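Local coordinates for ralf, proline/betaine transporter (Legionella pneumophila, PDB 4D7Q), which probably acts as a guanine nucleotide exchange factor through its Legionella Sec7 domain, joined in this chimera to the capping domain of Rickettsia prowazekii RalF, at residues Phe104-Pro107 with Lys112-Arg115; Arg115-Phe120 with Ala137-Ala142; Leu141-Ile146 with Ser289-Gly294. The protein carries 2 engineered substitutions. All blocks are in the same frame, centred on the assembly; numbering follows the deposited sequence.

Contact 1 (Phe104-Pro107 with Lys112-Arg115); sequences FKLP and KIDR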
ATOM      1  N   PHE A 104       3.128   9.377   6.796  1.00 24.25           N
ATOM      2  CA  PHE A 104       3.020   9.029   5.405  1.00 23.20           C
ATOM      3  C   PHE A 104       1.951   9.725   4.601  1.00 26.03           C
ATOM      4  O   PHE A 104       0.952  10.180   5.096  1.00 25.21           O
ATOM      5  CB  PHE A 104       2.737   7.534   5.242  1.00 24.22           C
ATOM      6  CG  PHE A 104       3.742   6.652   5.876  1.00 25.61           C
ATOM      7  CD1 PHE A 104       3.602   6.259   7.173  1.00 27.42           C
ATOM      8  CD2 PHE A 104       4.833   6.237   5.178  1.00 27.41           C
ATOM      9  CE1 PHE A 104       4.533   5.460   7.759  1.00 27.81           C
ATOM     10  CE2 PHE A 104       5.767   5.439   5.757  1.00 28.58           C
ATOM     11  CZ  PHE A 104       5.618   5.058   7.044  1.00 26.42           C
ATOM     12  N   LYS A 105       1.927   9.885   3.025  1.00 22.18           N
ATOM     13  CA  LYS A 105       0.959   9.627   2.034  1.00 21.99           C
ATOM     14  C   LYS A 105       0.967   8.112   1.937  1.00 24.49           C
ATOM     15  O   LYS A 105       1.828   7.534   1.327  1.00 23.18           O
ATOM     16  CB  LYS A 105       1.454  10.273   0.781  1.00 24.26           C
ATOM     17  CG  LYS A 105       1.611  11.719   0.839  1.00 40.03           C
ATOM     18  CD  LYS A 105       0.314  12.475   0.951  1.00 57.83           C
ATOM     19  N   LEU A 106      -0.112   7.782   2.517  1.00 20.21           N
ATOM     20  CA  LEU A 106      -0.298   6.359   2.563  1.00 20.16           C
ATOM     21  C   LEU A 106      -0.654   5.744   1.221  1.00 24.76           C
ATOM     22  O   LEU A 106      -1.375   6.320   0.461  1.00 23.56           O
ATOM     23  CB  LEU A 106      -1.328   5.968   3.603  1.00 19.71           C
ATOM     24  CG  LEU A 106      -1.075   6.308   5.055  1.00 23.55           C
ATOM     25  CD1 LEU A 106      -2.309   6.225   5.890  1.00 22.80           C
ATOM     26  CD2 LEU A 106      -0.037   5.381   5.623  1.00 23.05           C
ATOM     27  N   PRO A 107      -0.124   4.573   0.940  1.00 23.35           N
ATOM     28  CA  PRO A 107      -0.397   3.934  -0.368  1.00 23.06           C
ATOM     29  C   PRO A 107      -1.848   3.454  -0.448  1.00 27.46           C
ATOM     30  O   PRO A 107      -2.497   3.239   0.596  1.00 24.80           O
ATOM     31  CB  PRO A 107       0.590   2.753  -0.407  1.00 24.27           C
ATOM     32  CG  PRO A 107       0.891   2.444   1.003  1.00 28.24           C
ATOM     33  CD  PRO A 107       0.775   3.742   1.778  1.00 24.37           C
ATOM     34  N   LYS A 112       0.870  -2.974   0.208  1.00 20.97           N
ATOM     35  CA  LYS A 112       1.695  -1.844   0.624  1.00 19.46           C
ATOM     36  C   LYS A 112       1.236  -1.317   1.992  1.00 23.44           C
ATOM     37  O   LYS A 112       2.061  -1.169   2.896  1.00 22.53           O
ATOM     38  CB  LYS A 112       1.704  -0.756  -0.453  1.00 20.18           C
ATOM     39  CG  LYS A 112       2.470  -1.187  -1.697  1.00 25.57           C
ATOM     40  CD  LYS A 112       2.626  -0.092  -2.713  1.00 26.01           C
ATOM     41  CE  LYS A 112       3.498  -0.593  -3.843  1.00 24.62           C
ATOM     42  NZ  LYS A 112       3.323   0.268  -5.025  1.00 23.64           N
ATOM     43  N   ILE A 113      -0.072  -1.074   2.178  1.00 20.20           N
ATOM     44  CA  ILE A 113      -0.565  -0.601   3.502  1.00 20.36           C
ATOM     45  C   ILE A 113      -0.302  -1.674   4.595  1.00 22.17           C
ATOM     46  O   ILE A 113      -0.006  -1.338   5.746  1.00 20.77           O
ATOM     47  CB  ILE A 113      -2.050  -0.066   3.483  1.00 23.55           C
ATOM     48  CG1 ILE A 113      -2.359   0.856   4.707  1.00 25.81           C
ATOM     49  CG2 ILE A 113      -3.085  -1.193   3.420  1.00 21.01           C
ATOM     50  CD1 ILE A 113      -1.895   2.269   4.579  1.00 29.08           C
ATOM     51  N   ASP A 114      -0.403  -2.960   4.207  1.00 18.68           N
ATOM     52  CA  ASP A 114      -0.154  -4.114   5.055  1.00 18.11           C
ATOM     53  C   ASP A 114       1.305  -4.094   5.545  1.00 23.20           C
ATOM     54  O   ASP A 114       1.554  -4.252   6.738  1.00 22.47           O
ATOM     55  CB  ASP A 114      -0.424  -5.396   4.271  1.00 20.76           C
ATOM     56  CG  ASP A 114      -0.546  -6.626   5.133  1.00 30.66           C
ATOM     57  OD1 ASP A 114      -0.931  -6.492   6.296  1.00 34.64           O
ATOM     58  OD2 ASP A 114      -0.292  -7.714   4.633  1.00 33.15           O
ATOM     59  N   ARG A 115       2.270  -3.858   4.644  1.00 21.35           N
ATOM     60  CA  ARG A 115       3.677  -3.785   5.065  1.00 21.42           C
ATOM     61  C   ARG A 115       3.934  -2.666   6.093  1.00 23.48           C
ATOM     62  O   ARG A 115       4.700  -2.863   7.032  1.00 23.10           O
ATOM     63  CB  ARG A 115       4.603  -3.681   3.865  1.00 22.30           C
ATOM     64  CG  ARG A 115       4.729  -5.021   3.169  1.00 22.54           C
ATOM     65  CD  ARG A 115       5.652  -4.958   1.972  1.00 25.68           C
ATOM     66  NE  ARG A 115       5.290  -6.038   1.075  1.00 32.56           N
ATOM     67  CZ  ARG A 115       4.578  -5.884  -0.026  1.00 36.46           C
ATOM     68  NH1 ARG A 115       4.259  -4.667  -0.454  1.00 23.06           N
ATOM     69  NH2 ARG A 115       4.233  -6.937  -0.748  1.00 27.95           N
TER
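Leu106 and Pro107 close over Ile113 and Lys112 where the helical Sec7 domain turns from one helix into the next. Residues 104-107 belong to the loop after helix 93-102, and residues 112-115 form an early part of helix 110-127, so this is a local helix-loop-helix connection within the Legionella-derived part. Pro107 directs its ring at the helix. Its CB-CG side crosses the base of the Lys112 side chain, with CG 3.6 Å from Lys112 CB, while the same Pro107 CG lies 3.8 Å from Ile113 N and so packs on the helix backbone as well. Pro107 O is buried here with no polar partner in the model. The remainder of the lysine runs extended away from the loop, and its NZ forms salt bridges with Asp66 and Glu109. Ile113 works in the opposite sense: CG1 lies anti to the backbone N (chi1 -160°), which carries the CD1 methyl out toward the loop. That methyl meets Leu106 obliquely, against CB and CG as well as the branches. Leu106 is itself held through backbone hydrogen bonds to Asn201 and Val203. The end of Ile113 thus touches two neighbours, its CD1 lying 3.8 Å from Leu106 CD2 and 4.1 Å from Pro107 CD.

Contact 2 (Arg115-Phe120 with Ala137-Ala142); sequences RLVQSF and AAYLLA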
ATOM      1  N   ARG A 115       2.270  -3.858   4.644  1.00 21.35           N
ATOM      2  CA  ARG A 115       3.677  -3.785   5.065  1.00 21.42           C
ATOM      3  C   ARG A 115       3.934  -2.666   6.093  1.00 23.48           C
ATOM      4  O   ARG A 115       4.700  -2.863   7.032  1.00 23.10           O
ATOM      5  CB  ARG A 115       4.603  -3.681   3.865  1.00 22.30           C
ATOM      6  CG  ARG A 115       4.729  -5.021   3.169  1.00 22.54           C
ATOM      7  CD  ARG A 115       5.652  -4.958   1.972  1.00 25.68           C
ATOM      8  NE  ARG A 115       5.290  -6.038   1.075  1.00 32.56           N
ATOM      9  CZ  ARG A 115       4.578  -5.884  -0.026  1.00 36.46           C
ATOM     10  NH1 ARG A 115       4.259  -4.667  -0.454  1.00 23.06           N
ATOM     11  NH2 ARG A 115       4.233  -6.937  -0.748  1.00 27.95           N
ATOM     12  N   LEU A 116       3.257  -1.523   5.948  1.00 20.01           N
ATOM     13  CA  LEU A 116       3.394  -0.404   6.885  1.00 18.89           C
ATOM     14  C   LEU A 116       2.823  -0.726   8.265  1.00 22.94           C
ATOM     15  O   LEU A 116       3.452  -0.450   9.263  1.00 22.31           O
ATOM     16  CB  LEU A 116       2.738   0.858   6.300  1.00 18.48           C
ATOM     17  CG  LEU A 116       3.380   1.447   5.027  1.00 24.22           C
ATOM     18  CD1 LEU A 116       2.727   2.750   4.668  1.00 23.94           C
ATOM     19  CD2 LEU A 116       4.923   1.612   5.154  1.00 26.78           C
ATOM     20  N   VAL A 117       1.645  -1.324   8.314  1.00 20.31           N
ATOM     21  CA  VAL A 117       0.995  -1.708   9.563  1.00 19.51           C
ATOM     22  C   VAL A 117       1.832  -2.821  10.253  1.00 22.11           C
ATOM     23  O   VAL A 117       2.071  -2.734  11.453  1.00 20.12           O
ATOM     24  CB  VAL A 117      -0.500  -2.075   9.351  1.00 22.09           C
ATOM     25  CG1 VAL A 117      -1.176  -2.474  10.663  1.00 20.91           C
ATOM     26  CG2 VAL A 117      -1.270  -0.925   8.679  1.00 21.48           C
ATOM     27  N   GLN A 118       2.372  -3.769   9.481  1.00 19.27           N
ATOM     28  CA  GLN A 118       3.233  -4.830  10.031  1.00 20.18           C
ATOM     29  C   GLN A 118       4.513  -4.233  10.646  1.00 24.20           C
ATOM     30  O   GLN A 118       4.939  -4.646  11.724  1.00 22.96           O
ATOM     31  CB  GLN A 118       3.594  -5.850   8.934  1.00 21.77           C
ATOM     32  CG  GLN A 118       2.399  -6.732   8.538  1.00 23.51           C
ATOM     33  CD  GLN A 118       2.737  -7.826   7.557  1.00 39.71           C
ATOM     34  OE1 GLN A 118       1.951  -8.149   6.674  1.00 38.23           O
ATOM     35  NE2 GLN A 118       3.850  -8.499   7.756  1.00 38.34           N
ATOM     36  N   SER A 119       5.097  -3.232   9.966  1.00 20.41           N
ATOM     37  CA  SER A 119       6.291  -2.544  10.435  1.00 19.91           C
ATOM     38  C   SER A 119       6.026  -1.833  11.772  1.00 22.51           C
ATOM     39  O   SER A 119       6.791  -2.024  12.719  1.00 20.22           O
ATOM     40  CB  SER A 119       6.747  -1.545   9.375  1.00 21.37           C
ATOM     41  OG  SER A 119       8.018  -1.035   9.720  1.00 26.71           O
ATOM     42  N   PHE A 120       4.934  -1.041  11.861  1.00 19.04           N
ATOM     43  CA  PHE A 120       4.572  -0.360  13.108  1.00 18.89           C
ATOM     44  C   PHE A 120       4.326  -1.384  14.222  1.00 22.97           C
ATOM     45  O   PHE A 120       4.751  -1.161  15.359  1.00 22.18           O
ATOM     46  CB  PHE A 120       3.300   0.511  12.929  1.00 20.15           C
ATOM     47  CG  PHE A 120       2.636   0.857  14.255  1.00 21.64           C
ATOM     48  CD1 PHE A 120       3.174   1.846  15.090  1.00 23.73           C
ATOM     49  CD2 PHE A 120       1.553   0.115  14.727  1.00 21.05           C
ATOM     50  CE1 PHE A 120       2.626   2.099  16.350  1.00 23.14           C
ATOM     51  CE2 PHE A 120       1.008   0.376  15.994  1.00 23.44           C
ATOM     52  CZ  PHE A 120       1.544   1.373  16.792  1.00 20.92           C
ATOM     53  N   ALA A 137      -1.038  -9.278  17.782  1.00 20.14           N
ATOM     54  CA  ALA A 137      -2.110  -8.612  18.534  1.00 19.81           C
ATOM     55  C   ALA A 137      -2.074  -7.122  18.212  1.00 22.97           C
ATOM     56  O   ALA A 137      -3.126  -6.523  18.008  1.00 22.29           O
ATOM     57  CB  ALA A 137      -1.931  -8.818  20.023  1.00 20.93           C
ATOM     58  N   ALA A 138      -0.875  -6.533  18.108  1.00 19.46           N
ATOM     59  CA  ALA A 138      -0.743  -5.119  17.731  1.00 19.44           C
ATOM     60  C   ALA A 138      -1.298  -4.912  16.318  1.00 21.91           C
ATOM     61  O   ALA A 138      -1.953  -3.912  16.065  1.00 22.96           O
ATOM     62  CB  ALA A 138       0.723  -4.693  17.780  1.00 20.30           C
ATOM     63  N   TYR A 139      -1.049  -5.869  15.407  1.00 18.71           N
ATOM     64  CA  TYR A 139      -1.520  -5.817  14.013  1.00 18.59           C
ATOM     65  C   TYR A 139      -3.069  -5.798  13.917  1.00 22.80           C
ATOM     66  O   TYR A 139      -3.657  -4.955  13.229  1.00 21.29           O
ATOM     67  CB  TYR A 139      -0.880  -6.995  13.261  1.00 19.65           C
ATOM     68  CG  TYR A 139      -1.348  -7.172  11.836  1.00 20.24           C
ATOM     69  CD1 TYR A 139      -0.701  -6.528  10.785  1.00 21.00           C
ATOM     70  CD2 TYR A 139      -2.436  -7.996  11.534  1.00 19.83           C
ATOM     71  CE1 TYR A 139      -1.098  -6.727   9.460  1.00 21.87           C
ATOM     72  CE2 TYR A 139      -2.842  -8.201  10.216  1.00 20.57           C
ATOM     73  CZ  TYR A 139      -2.171  -7.565   9.182  1.00 26.42           C
ATOM     74  OH  TYR A 139      -2.575  -7.760   7.889  1.00 24.88           O
ATOM     75  N   LEU A 140      -3.714  -6.708  14.661  1.00 22.72           N
ATOM     76  CA  LEU A 140      -5.165  -6.832  14.761  1.00 22.64           C
ATOM     77  C   LEU A 140      -5.780  -5.540  15.332  1.00 23.64           C
ATOM     78  O   LEU A 140      -6.749  -5.020  14.762  1.00 21.90           O
ATOM     79  CB  LEU A 140      -5.524  -8.058  15.635  1.00 24.19           C
ATOM     80  CG  LEU A 140      -7.061  -8.268  15.783  1.00 31.93           C
ATOM     81  CD1 LEU A 140      -7.591  -9.179  14.709  1.00 33.46           C
ATOM     82  CD2 LEU A 140      -7.423  -8.812  17.127  1.00 34.58           C
ATOM     83  N   LEU A 141      -5.196  -5.024  16.444  1.00 20.60           N
ATOM     84  CA  LEU A 141      -5.620  -3.779  17.079  1.00 21.17           C
ATOM     85  C   LEU A 141      -5.435  -2.614  16.133  1.00 22.26           C
ATOM     86  O   LEU A 141      -6.302  -1.747  16.096  1.00 20.79           O
ATOM     87  CB  LEU A 141      -4.753  -3.478  18.310  1.00 22.30           C
ATOM     88  CG  LEU A 141      -5.082  -4.136  19.634  1.00 28.96           C
ATOM     89  CD1 LEU A 141      -4.009  -3.782  20.645  1.00 28.22           C
ATOM     90  CD2 LEU A 141      -6.469  -3.719  20.157  1.00 29.84           C
ATOM     91  N   ALA A 142      -4.289  -2.562  15.409  1.00 19.56           N
ATOM     92  CA  ALA A 142      -4.007  -1.460  14.477  1.00 20.49           C
ATOM     93  C   ALA A 142      -5.080  -1.296  13.410  1.00 22.65           C
ATOM     94  O   ALA A 142      -5.591  -0.186  13.233  1.00 21.54           O
ATOM     95  CB  ALA A 142      -2.634  -1.609  13.836  1.00 21.31           C
TER
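Val117 and Gln118 meet Tyr139 and Ala142 across two helical segments whose axes approach to 9.1 Å at 128° between their chain directions, a steeply inclined pair, nearer antiparallel than parallel, in the Sec7 part. The backbones come nearest between Gln118 and Tyr139, whose CA atoms are 6.3 Å apart.

Val117 is directed toward the partner helix. One branch does the touching: CG1, set anti to the backbone N (chi1 -180°), reaches the methyl of Ala142, its CB, at 3.6 Å. The contact is one methyl against another. The same CG1 also meets the ring of Tyr139, 4.1 Å from CD1, and the two side chains cross at about a right angle.

Tyr139 leaves its own helix with CG trans to the backbone N (chi1 175°), an arrangement that brings the ring back across the interface. Gln118 runs alongside it, pointing the same way, with the aliphatic CG 3.6 Å from Tyr139 CE1. This methylene and the Val117 methyl both approach the ring obliquely. Beyond the pair, the phenol hydroxyl is hydrogen-bonded to Asp114, one turn back on the first helix, and the ring forms an edge-to-face pair with Phe143.

Across these two segments the touching groups are all carbon: methyls, a methylene and aromatic ring carbons approached obliquely. Directionality comes from the tyrosine hydroxyl, whose bond to Asp114 ties helix 135-152 back to helix 110-127 and would restrain how far the ring can swing.

Contact 3 (Leu141-Ile146 with Ser289-Gly294); sequences LAFQTI and SRWFLG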
ATOM      1  N   LEU A 141      -5.196  -5.024  16.444  1.00 20.60           N
ATOM      2  CA  LEU A 141      -5.620  -3.779  17.079  1.00 21.17           C
ATOM      3  C   LEU A 141      -5.435  -2.614  16.133  1.00 22.26           C
ATOM      4  O   LEU A 141      -6.302  -1.747  16.096  1.00 20.79           O
ATOM      5  CB  LEU A 141      -4.753  -3.478  18.310  1.00 22.30           C
ATOM      6  CG  LEU A 141      -5.082  -4.136  19.634  1.00 28.96           C
ATOM      7  CD1 LEU A 141      -4.009  -3.782  20.645  1.00 28.22           C
ATOM      8  CD2 LEU A 141      -6.469  -3.719  20.157  1.00 29.84           C
ATOM      9  N   ALA A 142      -4.289  -2.562  15.409  1.00 19.56           N
ATOM     10  CA  ALA A 142      -4.007  -1.460  14.477  1.00 20.49           C
ATOM     11  C   ALA A 142      -5.080  -1.296  13.410  1.00 22.65           C
ATOM     12  O   ALA A 142      -5.591  -0.186  13.233  1.00 21.54           O
ATOM     13  CB  ALA A 142      -2.634  -1.609  13.836  1.00 21.31           C
ATOM     14  N   PHE A 143      -5.420  -2.384  12.706  1.00 19.87           N
ATOM     15  CA  PHE A 143      -6.472  -2.358  11.687  1.00 19.93           C
ATOM     16  C   PHE A 143      -7.834  -2.006  12.294  1.00 24.29           C
ATOM     17  O   PHE A 143      -8.605  -1.258  11.680  1.00 22.17           O
ATOM     18  CB  PHE A 143      -6.524  -3.673  10.886  1.00 20.92           C
ATOM     19  CG  PHE A 143      -5.631  -3.625   9.665  1.00 22.30           C
ATOM     20  CD1 PHE A 143      -6.002  -2.891   8.537  1.00 23.64           C
ATOM     21  CD2 PHE A 143      -4.378  -4.244   9.670  1.00 22.78           C
ATOM     22  CE1 PHE A 143      -5.151  -2.803   7.431  1.00 22.88           C
ATOM     23  CE2 PHE A 143      -3.540  -4.174   8.548  1.00 23.69           C
ATOM     24  CZ  PHE A 143      -3.934  -3.455   7.442  1.00 21.88           C
ATOM     25  N   GLN A 144      -8.106  -2.489  13.514  1.00 23.19           N
ATOM     26  CA  GLN A 144      -9.373  -2.151  14.177  1.00 24.17           C
ATOM     27  C   GLN A 144      -9.460  -0.664  14.482  1.00 25.16           C
ATOM     28  O   GLN A 144     -10.537  -0.089  14.318  1.00 22.24           O
ATOM     29  CB  GLN A 144      -9.585  -2.942  15.483  1.00 25.82           C
ATOM     30  CG  GLN A 144     -11.057  -2.941  15.969  1.00 25.58           C
ATOM     31  CD  GLN A 144     -11.980  -3.695  15.020  1.00 40.23           C
ATOM     32  OE1 GLN A 144     -11.594  -4.677  14.364  1.00 30.90           O
ATOM     33  NE2 GLN A 144     -13.220  -3.245  14.903  1.00 27.70           N
ATOM     34  N   THR A 145      -8.349  -0.091  15.031  1.00 22.31           N
ATOM     35  CA  THR A 145      -8.212   1.299  15.473  1.00 21.20           C
ATOM     36  C   THR A 145      -8.398   2.245  14.285  1.00 23.23           C
ATOM     37  O   THR A 145      -9.137   3.215  14.393  1.00 21.37           O
ATOM     38  CB  THR A 145      -6.862   1.486  16.206  1.00 25.68           C
ATOM     39  OG1 THR A 145      -6.814   0.639  17.353  1.00 23.46           O
ATOM     40  CG2 THR A 145      -6.574   2.928  16.592  1.00 16.76           C
ATOM     41  N   ILE A 146      -7.754   1.940  13.150  1.00 20.11           N
ATOM     42  CA  ILE A 146      -7.870   2.753  11.943  1.00 18.73           C
ATOM     43  C   ILE A 146      -9.344   2.830  11.486  1.00 21.92           C
ATOM     44  O   ILE A 146      -9.857   3.920  11.201  1.00 19.05           O
ATOM     45  CB  ILE A 146      -6.986   2.175  10.806  1.00 21.00           C
ATOM     46  CG1 ILE A 146      -5.469   2.279  11.131  1.00 19.88           C
ATOM     47  CG2 ILE A 146      -7.313   2.900   9.472  1.00 21.13           C
ATOM     48  CD1 ILE A 146      -4.542   1.347  10.152  1.00 19.79           C
ATOM     49  N   SER A 289     -13.640  -2.507   4.757  1.00 20.46           N
ATOM     50  CA  SER A 289     -12.787  -1.809   3.823  1.00 18.37           C
ATOM     51  C   SER A 289     -13.069  -0.335   3.488  1.00 23.17           C
ATOM     52  O   SER A 289     -12.312   0.274   2.780  1.00 22.63           O
ATOM     53  CB  SER A 289     -12.696  -2.611   2.545  1.00 17.42           C
ATOM     54  OG  SER A 289     -13.890  -2.683   1.864  1.00 23.24           O
ATOM     55  N   ARG A 290     -14.169   0.207   3.963  1.00 20.25           N
ATOM     56  CA  ARG A 290     -14.618   1.493   3.500  1.00 20.35           C
ATOM     57  C   ARG A 290     -13.615   2.594   3.754  1.00 22.58           C
ATOM     58  O   ARG A 290     -13.449   3.469   2.958  1.00 21.46           O
ATOM     59  CB  ARG A 290     -15.983   1.850   4.084  1.00 22.66           C
ATOM     60  CG  ARG A 290     -16.773   2.873   3.325  1.00 23.04           C
ATOM     61  CD  ARG A 290     -18.208   3.051   3.764  1.00 24.64           C
ATOM     62  NE  ARG A 290     -18.536   2.457   5.036  1.00 22.52           N
ATOM     63  CZ  ARG A 290     -18.201   2.949   6.211  1.00 29.40           C
ATOM     64  NH1 ARG A 290     -17.560   4.083   6.317  1.00 18.88           N
ATOM     65  NH2 ARG A 290     -18.547   2.300   7.291  1.00 24.06           N
ATOM     66  N   TRP A 291     -12.922   2.526   4.868  1.00 20.63           N
ATOM     67  CA  TRP A 291     -12.024   3.646   5.127  1.00 20.31           C
ATOM     68  C   TRP A 291     -10.840   3.638   4.167  1.00 23.01           C
ATOM     69  O   TRP A 291     -10.226   4.674   3.914  1.00 22.76           O
ATOM     70  CB  TRP A 291     -11.529   3.611   6.574  1.00 18.48           C
ATOM     71  CG  TRP A 291     -10.784   2.360   6.924  1.00 19.35           C
ATOM     72  CD1 TRP A 291     -11.272   1.277   7.595  1.00 21.77           C
ATOM     73  CD2 TRP A 291      -9.417   2.060   6.619  1.00 19.58           C
ATOM     74  NE1 TRP A 291     -10.293   0.321   7.727  1.00 21.68           N
ATOM     75  CE2 TRP A 291      -9.144   0.779   7.136  1.00 23.33           C
ATOM     76  CE3 TRP A 291      -8.396   2.752   5.958  1.00 21.46           C
ATOM     77  CZ2 TRP A 291      -7.896   0.174   7.013  1.00 23.80           C
ATOM     78  CZ3 TRP A 291      -7.157   2.149   5.837  1.00 22.86           C
ATOM     79  CH2 TRP A 291      -6.917   0.873   6.363  1.00 23.75           C
ATOM     80  N   PHE A 292     -10.524   2.461   3.636  1.00 19.66           N
ATOM     81  CA  PHE A 292      -9.406   2.315   2.697  1.00 20.47           C
ATOM     82  C   PHE A 292      -9.823   2.509   1.256  1.00 25.08           C
ATOM     83  O   PHE A 292      -9.106   3.144   0.484  1.00 23.29           O
ATOM     84  CB  PHE A 292      -8.778   0.911   2.843  1.00 21.47           C
ATOM     85  CG  PHE A 292      -7.530   0.695   2.014  1.00 23.41           C
ATOM     86  CD1 PHE A 292      -6.315   1.287   2.377  1.00 24.77           C
ATOM     87  CD2 PHE A 292      -7.572  -0.060   0.847  1.00 23.79           C
ATOM     88  CE1 PHE A 292      -5.166   1.089   1.603  1.00 23.55           C
ATOM     89  CE2 PHE A 292      -6.413  -0.273   0.094  1.00 25.03           C
ATOM     90  CZ  PHE A 292      -5.222   0.289   0.486  1.00 21.82           C
ATOM     91  N   LEU A 293     -10.970   1.915   0.890  1.00 22.70           N
ATOM     92  CA  LEU A 293     -11.437   1.862  -0.483  1.00 22.60           C
ATOM     93  C   LEU A 293     -12.571   2.827  -0.818  1.00 26.87           C
ATOM     94  O   LEU A 293     -12.788   3.142  -1.989  1.00 24.60           O
ATOM     95  CB  LEU A 293     -11.878   0.411  -0.760  1.00 21.97           C
ATOM     96  CG  LEU A 293     -12.327   0.044  -2.178  1.00 26.26           C
ATOM     97  CD1 LEU A 293     -11.173   0.122  -3.171  1.00 26.62           C
ATOM     98  CD2 LEU A 293     -12.998  -1.281  -2.207  1.00 24.82           C
ATOM     99  N   GLY A 294     -13.334   3.226   0.178  1.00 24.59           N
ATOM    100  CA  GLY A 294     -14.532   3.999  -0.118  1.00 24.76           C
ATOM    101  C   GLY A 294     -15.631   3.030  -0.522  1.00 29.94           C
ATOM    102  O   GLY A 294     -15.535   1.824  -0.270  1.00 29.52           O
TER
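Trp291 of the Rickettsia capping part meets Ile146 with one face of its indole and Phe143 with its edge, both in the Legionella Sec7 part, so this contact joins the two proteins of the fusion. The capping segment starts with Ser289, just ahead of the short helix 290-293; its carbonyl O receives both Phe292 N and Leu293 N, and its OG bonds to Ser286 N. Arg290 forms a salt bridge with Asp151 of the Sec7 part and another with a buffer molecule, probably from the crystallisation liquor. Next comes Trp291, which does the touching. Its CG stands between the backbone N and the carbonyl carbon (chi1 60°), and the indole is presented broadside to Ile146. The CG2 methyl of Ile146 sits 3.4 Å from the centroid of the six-membered ring of Trp291, only 2° off the ring normal, a CH-pi contact centred over the ring. Phe143 approaches differently: its CD1 lies 3.9 Å from Trp291 CZ2, each atom near the plane of the other ring, an edge-to-edge meeting. Phe292 follows, and its CB covers the opposite face of the indole toward the rim. At the end of the helix, Gly294 takes a positive phi (81°) while its N still bonds to Arg290 O. The whole is a methyl-on-indole CH-pi contact at the interface between the Sec7 and capping parts of an engineered chimera.

Overall arrangement
The three contacts form a compact triangle, their centres 11 to 12 Å apart. Contacts 1 and 2 share Arg115 on helix 110-127, and Leu116, between their touching residues, sends CD1 to within 3.6 Å of Pro107 CD. Contacts 2 and 3 share Leu141 and Ala142 on helix 135-152; Val117 CG1 lies 3.6 Å from Phe143 CE2, which links the helix pair to the indole contact. Contact 3 returns to contact 1 through Phe292, whose CE1 is 3.6 Å from Ile113 CG2. Two contacts thus stay inside the Sec7 part, while contact 3 joins it to the capping part of the engineered chimera, near a bound buffer molecule that probably comes from the crystallisation liquor.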